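Side-chain contacts in oligopeptide ABC transporter, periplasmic oligopeptide-binding protein, putative (Thermotoga maritima MSB8, PDB 5IPW), which probably binds oligopeptides outside the cytoplasmic membrane and delivers them to an ABC importer: residues W102-L105 / V110-F113; K291-E296 / F314-E319; R412-L417 / L422-K427; G545-P548 / V552-L555. One frame throughout, in Å; residues are numbered along the deposited sequence.

Contact 1: residues W102-L105 / V110-F113; sequences WEVL and VYIF
The indole of Trp102 leaves its strand with CG between the backbone N and the carbonyl carbon (chi1 49°), whereas Phe113, its cross-strand neighbour, has CG anti to the carbonyl carbon (chi1 -71°) and brings its ring back toward the partner strand. This is a beta hairpin, formed by strands 94-105 and 110-115 of an antiparallel sheet. As a result Phe113 CD1 meets Trp102 CB at 3.4 Å, while the far end of the indole heads away toward Leu94 and Pro96. The two rings meet obliquely, with planes 35° apart.

Val104 and Tyr111, on the same face as these rings, run side by side. Val104 CG1 touches Tyr111 CE2 at 3.3 Å; CG1 and CG2 both lie against the CD2-CE2 side of the ring, on the same side of its plane. At the tip of the phenol, OH is hydrogen-bonded to Tyr175 O. Phe178 meets the ring as well.

Glu103, Leu105, Val110 and Ile112 occupy the other face. Glu103 CB and Ile112 CB lie 4.0 Å apart, the two side chains pointing the same way. The extended glutamate carries OE1 to a hydrogen bond with His114 NE2. Leu105 CB rests on Val110 CG2 at 3.6 Å, and its CD1 turns to Ile112 CD1.

Two hydrogen-bonded pairs hold the strands together. The bond from Glu103 N to Ile112 O is weak, but Ile112 N binds Glu103 O at 2.9 Å. In the other pair, Leu105 N binds Val110 O, and Val110 N closes the pair on Leu105 O at 3.2 Å.

Contact 2: residues K291-E296 / F314-E319; sequences KAISGE and FTLLME
Ile293 reaches across to Leu316 with the longer of its two branches. At CB the chain forks: CG2 lies anti to the backbone N, and CG1 is anti to the carbonyl carbon (chi1 -83°), which aims the longer arm at helix 311-324. CG1 comes to within 4.1 Å of Leu316 O. One bond further, CD1 meets the branched end of Leu316, 3.2 Å from CD2 and 3.4 Å from CG, with CB of the same leucine a little behind. The two side chains cross at about a right angle, and both also touch a crystal neighbour.

Ile293 lies near the C-terminal end of helix 285-293, which finishes in a Schellman motif. Gly295 takes a positive phi of 71°, and the chain folds back so that Glu296 N binds Lys291 O at 2.8 Å and Gly295 N binds Ala292 O at 3.0 Å. The same turn brings Lys291 NZ to a salt bridge with Glu296 OE1.

On the more buried side, Ala292 CB points toward Leu317 and stops 4.3 Å from its CD2. Ile600 of strand 599-602 touches both of these residues, while Val328 of strand 326-333 packs against Leu317.

Contact 3: residues R412-L417 / L422-K427; sequences RANKLL and LKWDDK
Within 412-417 of helix 410-420, Asn414 is the first residue to meet 422-427, and it does so with its amide oxygen. OD1 approaches the edge of the Trp424 indole near the ring plane, 3.5 Å from CZ2. The side chains cross at about a right angle, with amide and ring planes 42° apart. The stronger polar tie of this amide is through ND2, hydrogen-bonded to Gln463 O; OD1 has a weak bond from Arg431 NH2. That arginine also makes a cation-pi contact with Trp424, whose ring is stacked with His428.

One turn on, Leu417 works with both its backbone and its side chain. Its N belongs to the helix, bonded to Ala413 O at 3.0 Å, while its O receives a weak bond from Leu422 N at 3.5 Å as the chain turns out of the helix. Leu417 CD2 and Leu422 CD1 meet at 4.1 Å, and Leu422 points its CB toward the helix.

Leu417 also packs on Phe361 and Ala364 of helix 359-367 and on Ile464, beyond helix 448-462; Leu422 leans on Leu439, just before strand 440-445.

Contact 4: residues G545-P548 / V552-L555; sequences GPEP and VYRL
At the edge of the Tyr553 ring, in its plane, lies the carboxylate oxygen Glu547 OE2, while Pro548 approaches the same ring obliquely, its CG 3.7 Å from Tyr553 CE1. The phenol is also stacked with the ring of Tyr529. The setting is a loop-to-helix junction: 545-548 belongs to the loop leading into helix 550-564, and Val552 and Tyr553 sit in the first turn of that helix, so the incoming loop packs against the start of the helix it leads into.

Glu547 is fully stretched, with CG anti to its backbone N (chi1 -164°) and the chain extended beyond, which carries the carboxylate out to the tip of the phenol. Tyr553 OH donates a hydrogen bond to Glu547 OE2 at 2.9 Å, directed at the anti lone pair, the one facing away from the other carboxylate oxygen. The carboxylate plane stands 62° from the ring plane.

Pro548 lies against both Tyr553 and Val552. The Pro548 and Tyr553 side chains cross at about a right angle, with Pro548 CD also 3.8 Å from Tyr553 OH, and Pro548 CB points toward Val552. Trp525 of helix 523-534 touches Glu547, Pro548 and Tyr553, and Trp522 touches Pro548 and Val552. On the side of the proline toward the valine, Pro548 CB meets Val552 CB at 4.0 Å.

How the contacts relate
None of the four contacts touches another. Contacts 3 and 4 lie on the same side of the chain's centre, about 29 Å between centres, while contact 2 lies on the opposite side from contacts 1 and 4. Contact 4 is the buried one; the others are partly buried. Contacts 1, 3 and 4 join pieces close in sequence, as a hairpin, a helix exit and a helix entry; contact 2 instead brings together two separate helices. Backbone bonding dominates contact 1 and shrinks to one weak bond in contact 3. Contact 2 is purely apolar across its interface, whereas contact 4 combines proline packing with a tyrosine-carboxylate bond.

Contact 1: residues W102-L105 / V110-F113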
loop_
_atom_site.group_PDB
_atom_site.type_symbol
_atom_site.label_atom_id
_atom_site.label_comp_id
_atom_site.label_asym_id
_atom_site.label_seq_id
_atom_site.Cartn_x
_atom_site.Cartn_y
_atom_site.Cartn_z
ATOM N N TRP A 102 -4.553 0.407 -22.317
ATOM C CA TRP A 102 -3.348 1.207 -22.346
ATOM C C TRP A 102 -2.268 0.478 -23.117
ATOM O O TRP A 102 -2.443 -0.663 -23.540
ATOM C CB TRP A 102 -2.889 1.570 -20.929
ATOM C CG TRP A 102 -2.829 0.410 -19.986
ATOM C CD1 TRP A 102 -1.719 -0.277 -19.601
ATOM C CD2 TRP A 102 -3.930 -0.187 -19.297
ATOM N NE1 TRP A 102 -2.058 -1.269 -18.720
ATOM C CE2 TRP A 102 -3.412 -1.238 -18.516
ATOM C CE3 TRP A 102 -5.306 0.063 -19.268
ATOM C CZ2 TRP A 102 -4.220 -2.040 -17.714
ATOM C CZ3 TRP A 102 -6.110 -0.738 -18.478
ATOM C CH2 TRP A 102 -5.567 -1.776 -17.710
ATOM N N GLU A 103 -1.149 1.161 -23.297
ATOM C CA GLU A 103 -0.160 0.764 -24.268
ATOM C C GLU A 103 1.184 1.264 -23.780
ATOM O O GLU A 103 1.324 2.444 -23.462
ATOM C CB GLU A 103 -0.525 1.407 -25.598
ATOM C CG GLU A 103 -0.367 0.508 -26.800
ATOM C CD GLU A 103 -0.886 1.158 -28.066
ATOM O OE1 GLU A 103 -1.819 1.989 -27.982
ATOM O OE2 GLU A 103 -0.355 0.838 -29.150
ATOM N N VAL A 104 2.156 0.362 -23.689
ATOM C CA VAL A 104 3.511 0.718 -23.277
ATOM C C VAL A 104 4.425 0.627 -24.494
ATOM O O VAL A 104 4.590 -0.458 -25.060
ATOM C CB VAL A 104 4.041 -0.232 -22.189
ATOM C CG1 VAL A 104 5.323 0.328 -21.588
ATOM C CG2 VAL A 104 2.990 -0.458 -21.111
ATOM N N LEU A 105 5.014 1.756 -24.891
ATOM C CA LEU A 105 5.817 1.819 -26.117
ATOM C C LEU A 105 7.216 2.366 -25.867
ATOM O O LEU A 105 7.512 2.870 -24.780
ATOM C CB LEU A 105 5.109 2.667 -27.180
ATOM C CG LEU A 105 3.675 2.273 -27.537
ATOM C CD1 LEU A 105 3.078 3.262 -28.526
ATOM C CD2 LEU A 105 3.619 0.862 -28.101
ATOM N N VAL A 110 7.288 5.759 -23.394
ATOM C CA VAL A 110 5.975 6.372 -23.548
ATOM C C VAL A 110 4.850 5.407 -23.163
ATOM O O VAL A 110 4.954 4.186 -23.351
ATOM C CB VAL A 110 5.737 6.944 -24.977
ATOM C CG1 VAL A 110 7.055 7.215 -25.688
ATOM C CG2 VAL A 110 4.872 6.029 -25.827
ATOM N N TYR A 111 3.776 5.985 -22.628
ATOM C CA TYR A 111 2.562 5.252 -22.279
ATOM C C TYR A 111 1.363 5.962 -22.880
ATOM O O TYR A 111 1.227 7.176 -22.739
ATOM C CB TYR A 111 2.400 5.180 -20.765
ATOM C CG TYR A 111 3.538 4.481 -20.062
ATOM C CD1 TYR A 111 4.654 5.189 -19.633
ATOM C CD2 TYR A 111 3.502 3.108 -19.835
ATOM C CE1 TYR A 111 5.701 4.552 -18.989
ATOM C CE2 TYR A 111 4.543 2.462 -19.189
ATOM C CZ TYR A 111 5.641 3.188 -18.769
ATOM O OH TYR A 111 6.676 2.551 -18.125
ATOM N N ILE A 112 0.515 5.204 -23.568
ATOM C CA ILE A 112 -0.746 5.723 -24.087
ATOM C C ILE A 112 -1.884 5.115 -23.281
ATOM O O ILE A 112 -1.929 3.902 -23.091
ATOM C CB ILE A 112 -0.945 5.380 -25.584
ATOM C CG1 ILE A 112 -0.190 6.367 -26.478
ATOM C CG2 ILE A 112 -2.418 5.439 -25.973
ATOM C CD1 ILE A 112 1.314 6.297 -26.383
ATOM N N PHE A 113 -2.798 5.960 -22.814
ATOM C CA PHE A 113 -4.022 5.500 -22.160
ATOM C C PHE A 113 -5.221 5.871 -23.016
ATOM O O PHE A 113 -5.365 7.023 -23.433
ATOM C CB PHE A 113 -4.170 6.115 -20.769
ATOM C CG PHE A 113 -3.192 5.586 -19.768
ATOM C CD1 PHE A 113 -3.453 4.414 -19.081
ATOM C CD2 PHE A 113 -2.009 6.261 -19.510
ATOM C CE1 PHE A 113 -2.548 3.915 -18.158
ATOM C CE2 PHE A 113 -1.103 5.774 -18.586
ATOM C CZ PHE A 113 -1.372 4.596 -17.909
#

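Contact 2: residues K291-E296 / F314-E319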
loop_
_atom_site.group_PDB
_atom_site.type_symbol
_atom_site.label_atom_id
_atom_site.label_comp_id
_atom_site.label_asym_id
_atom_site.label_seq_id
_atom_site.Cartn_x
_atom_site.Cartn_y
_atom_site.Cartn_z
ATOM N N LYS A 291 -19.791 1.690 18.950
ATOM C CA LYS A 291 -20.753 1.758 17.858
ATOM C C LYS A 291 -20.600 0.555 16.934
ATOM O O LYS A 291 -21.589 0.013 16.441
ATOM C CB LYS A 291 -20.585 3.064 17.091
ATOM C CG LYS A 291 -20.876 4.290 17.942
ATOM C CD LYS A 291 -20.801 5.578 17.140
ATOM C CE LYS A 291 -22.182 6.078 16.744
ATOM N NZ LYS A 291 -22.805 6.875 17.840
ATOM N N ALA A 292 -19.357 0.143 16.714
ATOM C CA ALA A 292 -19.058 -1.087 15.993
ATOM C C ALA A 292 -19.747 -2.274 16.646
ATOM O O ALA A 292 -20.516 -2.997 16.017
ATOM C CB ALA A 292 -17.559 -1.319 15.971
ATOM N N ILE A 293 -19.462 -2.440 17.929
ATOM C CA ILE A 293 -19.975 -3.533 18.746
ATOM C C ILE A 293 -21.499 -3.543 18.855
ATOM O O ILE A 293 -22.108 -4.605 19.017
ATOM C CB ILE A 293 -19.332 -3.443 20.141
ATOM C CG1 ILE A 293 -17.964 -4.107 20.099
ATOM C CG2 ILE A 293 -20.181 -4.092 21.211
ATOM C CD1 ILE A 293 -17.111 -3.774 21.301
ATOM N N SER A 294 -22.109 -2.369 18.764
ATOM C CA SER A 294 -23.559 -2.247 18.879
ATOM C C SER A 294 -24.255 -2.416 17.543
ATOM O O SER A 294 -25.475 -2.278 17.461
ATOM C CB SER A 294 -23.920 -0.876 19.441
ATOM O OG SER A 294 -22.952 -0.448 20.383
ATOM N N GLY A 295 -23.483 -2.681 16.490
ATOM C CA GLY A 295 -24.038 -2.835 15.152
ATOM C C GLY A 295 -24.521 -1.530 14.559
ATOM O O GLY A 295 -25.486 -1.513 13.790
ATOM N N GLU A 296 -23.851 -0.439 14.913
ATOM C CA GLU A 296 -24.203 0.881 14.395
ATOM C C GLU A 296 -23.301 1.295 13.227
ATOM O O GLU A 296 -23.451 2.386 12.686
ATOM C CB GLU A 296 -24.148 1.926 15.512
ATOM C CG GLU A 296 -25.297 1.818 16.505
ATOM C CD GLU A 296 -25.268 2.899 17.575
ATOM O OE1 GLU A 296 -24.234 3.584 17.719
ATOM O OE2 GLU A 296 -26.288 3.062 18.278
ATOM N N PHE A 314 -10.171 -7.250 19.590
ATOM C CA PHE A 314 -10.544 -8.332 18.691
ATOM C C PHE A 314 -11.549 -9.300 19.327
ATOM O O PHE A 314 -12.573 -9.628 18.725
ATOM C CB PHE A 314 -9.305 -9.098 18.241
ATOM C CG PHE A 314 -9.614 -10.204 17.290
ATOM C CD1 PHE A 314 -10.050 -9.918 16.005
ATOM C CD2 PHE A 314 -9.506 -11.528 17.684
ATOM C CE1 PHE A 314 -10.360 -10.934 15.122
ATOM C CE2 PHE A 314 -9.811 -12.554 16.806
ATOM C CZ PHE A 314 -10.240 -12.256 15.522
ATOM N N THR A 315 -11.250 -9.754 20.542
ATOM C CA THR A 315 -12.168 -10.607 21.303
ATOM C C THR A 315 -13.547 -9.965 21.393
ATOM O O THR A 315 -14.564 -10.595 21.104
ATOM C CB THR A 315 -11.648 -10.852 22.737
ATOM O OG1 THR A 315 -10.467 -11.660 22.688
ATOM C CG2 THR A 315 -12.700 -11.562 23.604
ATOM N N LEU A 316 -13.564 -8.704 21.791
ATOM C CA LEU A 316 -14.805 -7.979 21.979
ATOM C C LEU A 316 -15.624 -7.877 20.687
ATOM O O LEU A 316 -16.848 -8.015 20.711
ATOM C CB LEU A 316 -14.506 -6.588 22.538
ATOM C CG LEU A 316 -15.579 -5.981 23.433
ATOM C CD1 LEU A 316 -15.745 -6.813 24.695
ATOM C CD2 LEU A 316 -15.202 -4.554 23.801
ATOM N N LEU A 317 -14.947 -7.637 19.566
ATOM C CA LEU A 317 -15.605 -7.592 18.250
ATOM C C LEU A 317 -16.213 -8.938 17.907
ATOM O O LEU A 317 -17.355 -9.029 17.464
ATOM C CB LEU A 317 -14.605 -7.204 17.155
ATOM C CG LEU A 317 -14.137 -5.747 17.141
ATOM C CD1 LEU A 317 -12.805 -5.618 16.424
ATOM C CD2 LEU A 317 -15.182 -4.845 16.505
ATOM N N MET A 318 -15.435 -9.989 18.120
ATOM C CA MET A 318 -15.913 -11.344 17.888
ATOM C C MET A 318 -17.090 -11.664 18.799
ATOM O O MET A 318 -18.170 -12.002 18.315
ATOM C CB MET A 318 -14.781 -12.356 18.084
ATOM C CG MET A 318 -13.637 -12.189 17.091
ATOM S SD MET A 318 -13.821 -12.996 15.482
ATOM C CE MET A 318 -15.595 -13.182 15.246
ATOM N N GLU A 319 -16.894 -11.506 20.110
ATOM C CA GLU A 319 -17.948 -11.794 21.098
ATOM C C GLU A 319 -19.243 -11.070 20.770
ATOM O O GLU A 319 -20.323 -11.597 21.004
ATOM C CB GLU A 319 -17.507 -11.412 22.512
ATOM C CG GLU A 319 -16.365 -12.251 23.086
ATOM C CD GLU A 319 -16.759 -13.676 23.436
ATOM O OE1 GLU A 319 -17.970 -14.015 23.394
ATOM O OE2 GLU A 319 -15.838 -14.459 23.763
#

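Contact 3: residues R412-L417 / L422-K427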
loop_
_atom_site.group_PDB
_atom_site.type_symbol
_atom_site.label_atom_id
_atom_site.label_comp_id
_atom_site.label_asym_id
_atom_site.label_seq_id
_atom_site.Cartn_x
_atom_site.Cartn_y
_atom_site.Cartn_z
ATOM N N ARG A 412 18.805 -28.988 15.714
ATOM C CA ARG A 412 19.349 -28.744 14.380
ATOM C C ARG A 412 20.252 -27.513 14.345
ATOM O O ARG A 412 21.263 -27.499 13.639
ATOM C CB ARG A 412 18.195 -28.596 13.388
ATOM C CG ARG A 412 18.504 -27.914 12.069
ATOM C CD ARG A 412 19.355 -28.746 11.130
ATOM N NE ARG A 412 19.104 -28.347 9.743
ATOM C CZ ARG A 412 19.959 -28.487 8.732
ATOM N NH1 ARG A 412 21.167 -29.015 8.919
ATOM N NH2 ARG A 412 19.602 -28.081 7.517
ATOM N N ALA A 413 19.870 -26.472 15.080
ATOM C CA ALA A 413 20.667 -25.250 15.149
ATOM C C ALA A 413 21.954 -25.516 15.917
ATOM O O ALA A 413 23.055 -25.327 15.389
ATOM C CB ALA A 413 19.876 -24.135 15.811
ATOM N N ASN A 414 21.802 -25.978 17.157
ATOM C CA ASN A 414 22.940 -26.382 17.984
ATOM C C ASN A 414 23.979 -27.128 17.178
ATOM O O ASN A 414 25.170 -26.856 17.285
ATOM C CB ASN A 414 22.482 -27.241 19.162
ATOM C CG ASN A 414 22.329 -26.435 20.428
ATOM O OD1 ASN A 414 23.169 -25.594 20.725
ATOM N ND2 ASN A 414 21.263 -26.678 21.180
ATOM N N LYS A 415 23.509 -28.054 16.353
ATOM C CA LYS A 415 24.380 -28.800 15.462
ATOM C C LYS A 415 25.064 -27.874 14.461
ATOM O O LYS A 415 26.275 -27.950 14.271
ATOM C CB LYS A 415 23.588 -29.903 14.735
ATOM C CG LYS A 415 24.452 -30.917 13.995
ATOM C CD LYS A 415 25.302 -31.754 14.950
ATOM C CE LYS A 415 26.750 -31.850 14.486
ATOM N NZ LYS A 415 27.674 -32.211 15.597
ATOM N N LEU A 416 24.287 -26.997 13.831
ATOM C CA LEU A 416 24.830 -26.056 12.832
ATOM C C LEU A 416 25.942 -25.146 13.371
ATOM O O LEU A 416 26.854 -24.766 12.630
ATOM C CB LEU A 416 23.715 -25.217 12.182
ATOM C CG LEU A 416 23.212 -25.731 10.827
ATOM C CD1 LEU A 416 21.925 -25.021 10.438
ATOM C CD2 LEU A 416 24.264 -25.563 9.735
ATOM N N LEU A 417 25.867 -24.810 14.655
ATOM C CA LEU A 417 26.923 -24.043 15.305
ATOM C C LEU A 417 28.164 -24.917 15.489
ATOM O O LEU A 417 29.289 -24.480 15.209
ATOM C CB LEU A 417 26.437 -23.500 16.650
ATOM C CG LEU A 417 25.238 -22.543 16.627
ATOM C CD1 LEU A 417 24.824 -22.161 18.047
ATOM C CD2 LEU A 417 25.530 -21.304 15.787
ATOM N N LEU A 422 32.191 -23.239 16.669
ATOM C CA LEU A 422 31.893 -22.493 17.880
ATOM C C LEU A 422 31.752 -23.478 19.031
ATOM O O LEU A 422 30.681 -24.024 19.274
ATOM C CB LEU A 422 30.628 -21.648 17.700
ATOM C CG LEU A 422 30.646 -20.685 16.501
ATOM C CD1 LEU A 422 29.337 -19.916 16.425
ATOM C CD2 LEU A 422 31.834 -19.731 16.541
ATOM N N LYS A 423 32.857 -23.699 19.728
ATOM C CA LYS A 423 32.933 -24.701 20.784
ATOM C C LYS A 423 32.227 -24.217 22.043
ATOM O O LYS A 423 32.334 -23.048 22.402
ATOM C CB LYS A 423 34.399 -24.996 21.109
ATOM C CG LYS A 423 35.231 -25.464 19.918
ATOM C CD LYS A 423 36.701 -25.083 20.049
ATOM C CE LYS A 423 37.406 -25.902 21.123
ATOM N NZ LYS A 423 38.850 -25.556 21.223
ATOM N N TRP A 424 31.510 -25.115 22.715
ATOM C CA TRP A 424 30.902 -24.791 24.007
ATOM C C TRP A 424 31.999 -24.484 25.019
ATOM O O TRP A 424 33.128 -24.966 24.889
ATOM C CB TRP A 424 30.040 -25.948 24.534
ATOM C CG TRP A 424 28.679 -26.063 23.907
ATOM C CD1 TRP A 424 28.346 -26.804 22.810
ATOM C CD2 TRP A 424 27.466 -25.434 24.353
ATOM N NE1 TRP A 424 27.006 -26.670 22.540
ATOM C CE2 TRP A 424 26.442 -25.835 23.470
ATOM C CE3 TRP A 424 27.146 -24.566 25.407
ATOM C CZ2 TRP A 424 25.119 -25.401 23.609
ATOM C CZ3 TRP A 424 25.829 -24.135 25.543
ATOM C CH2 TRP A 424 24.833 -24.554 24.649
ATOM N N ASP A 425 31.668 -23.681 26.023
ATOM C CA ASP A 425 32.622 -23.370 27.079
ATOM C C ASP A 425 32.708 -24.555 28.040
ATOM O O ASP A 425 32.068 -25.587 27.818
ATOM C CB ASP A 425 32.255 -22.053 27.789
ATOM C CG ASP A 425 31.063 -22.180 28.730
ATOM O OD1 ASP A 425 30.666 -23.310 29.076
ATOM O OD2 ASP A 425 30.525 -21.129 29.137
ATOM N N ASP A 426 33.496 -24.409 29.102
ATOM C CA ASP A 426 33.682 -25.491 30.070
ATOM C C ASP A 426 32.418 -25.814 30.871
ATOM O O ASP A 426 32.151 -26.982 31.151
ATOM C CB ASP A 426 34.854 -25.183 31.011
ATOM C CG ASP A 426 36.194 -25.547 30.402
ATOM O OD1 ASP A 426 36.308 -25.554 29.157
ATOM O OD2 ASP A 426 37.134 -25.836 31.170
ATOM N N LYS A 427 31.634 -24.795 31.218
ATOM C CA LYS A 427 30.372 -25.014 31.932
ATOM C C LYS A 427 29.190 -25.332 30.997
ATOM O O LYS A 427 28.040 -25.364 31.442
ATOM C CB LYS A 427 30.046 -23.803 32.815
ATOM C CG LYS A 427 31.119 -23.510 33.853
ATOM C CD LYS A 427 30.596 -22.728 35.054
ATOM C CE LYS A 427 30.254 -21.282 34.721
ATOM N NZ LYS A 427 28.820 -21.093 34.366
#

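Contact 4: residues G545-P548 / V552-L555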
loop_
_atom_site.group_PDB
_atom_site.type_symbol
_atom_site.label_atom_id
_atom_site.label_comp_id
_atom_site.label_asym_id
_atom_site.label_seq_id
_atom_site.Cartn_x
_atom_site.Cartn_y
_atom_site.Cartn_z
ATOM N N GLY A 545 36.031 0.044 4.328
ATOM C CA GLY A 545 35.053 -0.779 5.034
ATOM C C GLY A 545 34.878 -2.119 4.352
ATOM O O GLY A 545 35.347 -2.310 3.228
ATOM N N PRO A 546 34.202 -3.063 5.026
ATOM C CA PRO A 546 34.000 -4.371 4.417
ATOM C C PRO A 546 33.137 -4.266 3.169
ATOM O O PRO A 546 32.150 -3.527 3.164
ATOM C CB PRO A 546 33.266 -5.170 5.506
ATOM C CG PRO A 546 33.434 -4.387 6.764
ATOM C CD PRO A 546 33.533 -2.960 6.333
ATOM N N GLU A 547 33.533 -4.979 2.118
ATOM C CA GLU A 547 32.734 -5.085 0.908
ATOM C C GLU A 547 31.635 -6.120 1.148
ATOM O O GLU A 547 31.849 -7.073 1.900
ATOM C CB GLU A 547 33.616 -5.503 -0.266
ATOM C CG GLU A 547 32.983 -5.274 -1.628
ATOM C CD GLU A 547 33.928 -5.549 -2.784
ATOM O OE1 GLU A 547 35.082 -5.963 -2.537
ATOM O OE2 GLU A 547 33.512 -5.347 -3.945
ATOM N N PRO A 548 30.445 -5.922 0.543
ATOM C CA PRO A 548 29.367 -6.915 0.678
ATOM C C PRO A 548 29.615 -8.175 -0.141
ATOM O O PRO A 548 30.378 -8.126 -1.107
ATOM C CB PRO A 548 28.137 -6.190 0.110
ATOM C CG PRO A 548 28.688 -5.135 -0.783
ATOM C CD PRO A 548 29.975 -4.702 -0.145
ATOM N N VAL A 552 24.702 -9.754 -2.877
ATOM C CA VAL A 552 24.111 -8.434 -2.626
ATOM C C VAL A 552 24.192 -7.556 -3.873
ATOM O O VAL A 552 23.204 -6.938 -4.263
ATOM C CB VAL A 552 24.790 -7.720 -1.434
ATOM C CG1 VAL A 552 24.321 -6.279 -1.307
ATOM C CG2 VAL A 552 24.510 -8.464 -0.136
ATOM N N TYR A 553 25.364 -7.497 -4.500
ATOM C CA TYR A 553 25.522 -6.743 -5.748
ATOM C C TYR A 553 24.550 -7.229 -6.819
ATOM O O TYR A 553 24.213 -6.484 -7.743
ATOM C CB TYR A 553 26.948 -6.860 -6.292
ATOM C CG TYR A 553 28.017 -6.052 -5.574
ATOM C CD1 TYR A 553 27.729 -4.828 -4.965
ATOM C CD2 TYR A 553 29.339 -6.494 -5.550
ATOM C CE1 TYR A 553 28.718 -4.093 -4.331
ATOM C CE2 TYR A 553 30.332 -5.763 -4.919
ATOM C CZ TYR A 553 30.017 -4.563 -4.312
ATOM O OH TYR A 553 30.998 -3.833 -3.686
ATOM N N ARG A 554 24.127 -8.485 -6.699
ATOM C CA ARG A 554 23.185 -9.090 -7.635
ATOM C C ARG A 554 21.775 -8.533 -7.437
ATOM O O ARG A 554 21.103 -8.172 -8.408
ATOM C CB ARG A 554 23.195 -10.624 -7.482
ATOM C CG ARG A 554 23.232 -11.398 -8.795
ATOM C CD ARG A 554 24.270 -10.859 -9.775
ATOM N NE ARG A 554 25.509 -10.435 -9.113
ATOM C CZ ARG A 554 26.382 -9.558 -9.610
ATOM N NH1 ARG A 554 26.182 -8.981 -10.793
ATOM N NH2 ARG A 554 27.470 -9.247 -8.915
ATOM N N LEU A 555 21.337 -8.461 -6.180
ATOM C CA LEU A 555 20.040 -7.858 -5.840
ATOM C C LEU A 555 19.887 -6.443 -6.391
ATOM O O LEU A 555 18.785 -6.033 -6.747
ATOM C CB LEU A 555 19.822 -7.835 -4.325
ATOM C CG LEU A 555 19.345 -9.135 -3.690
ATOM C CD1 LEU A 555 19.407 -9.029 -2.176
ATOM C CD2 LEU A 555 17.933 -9.486 -4.133
#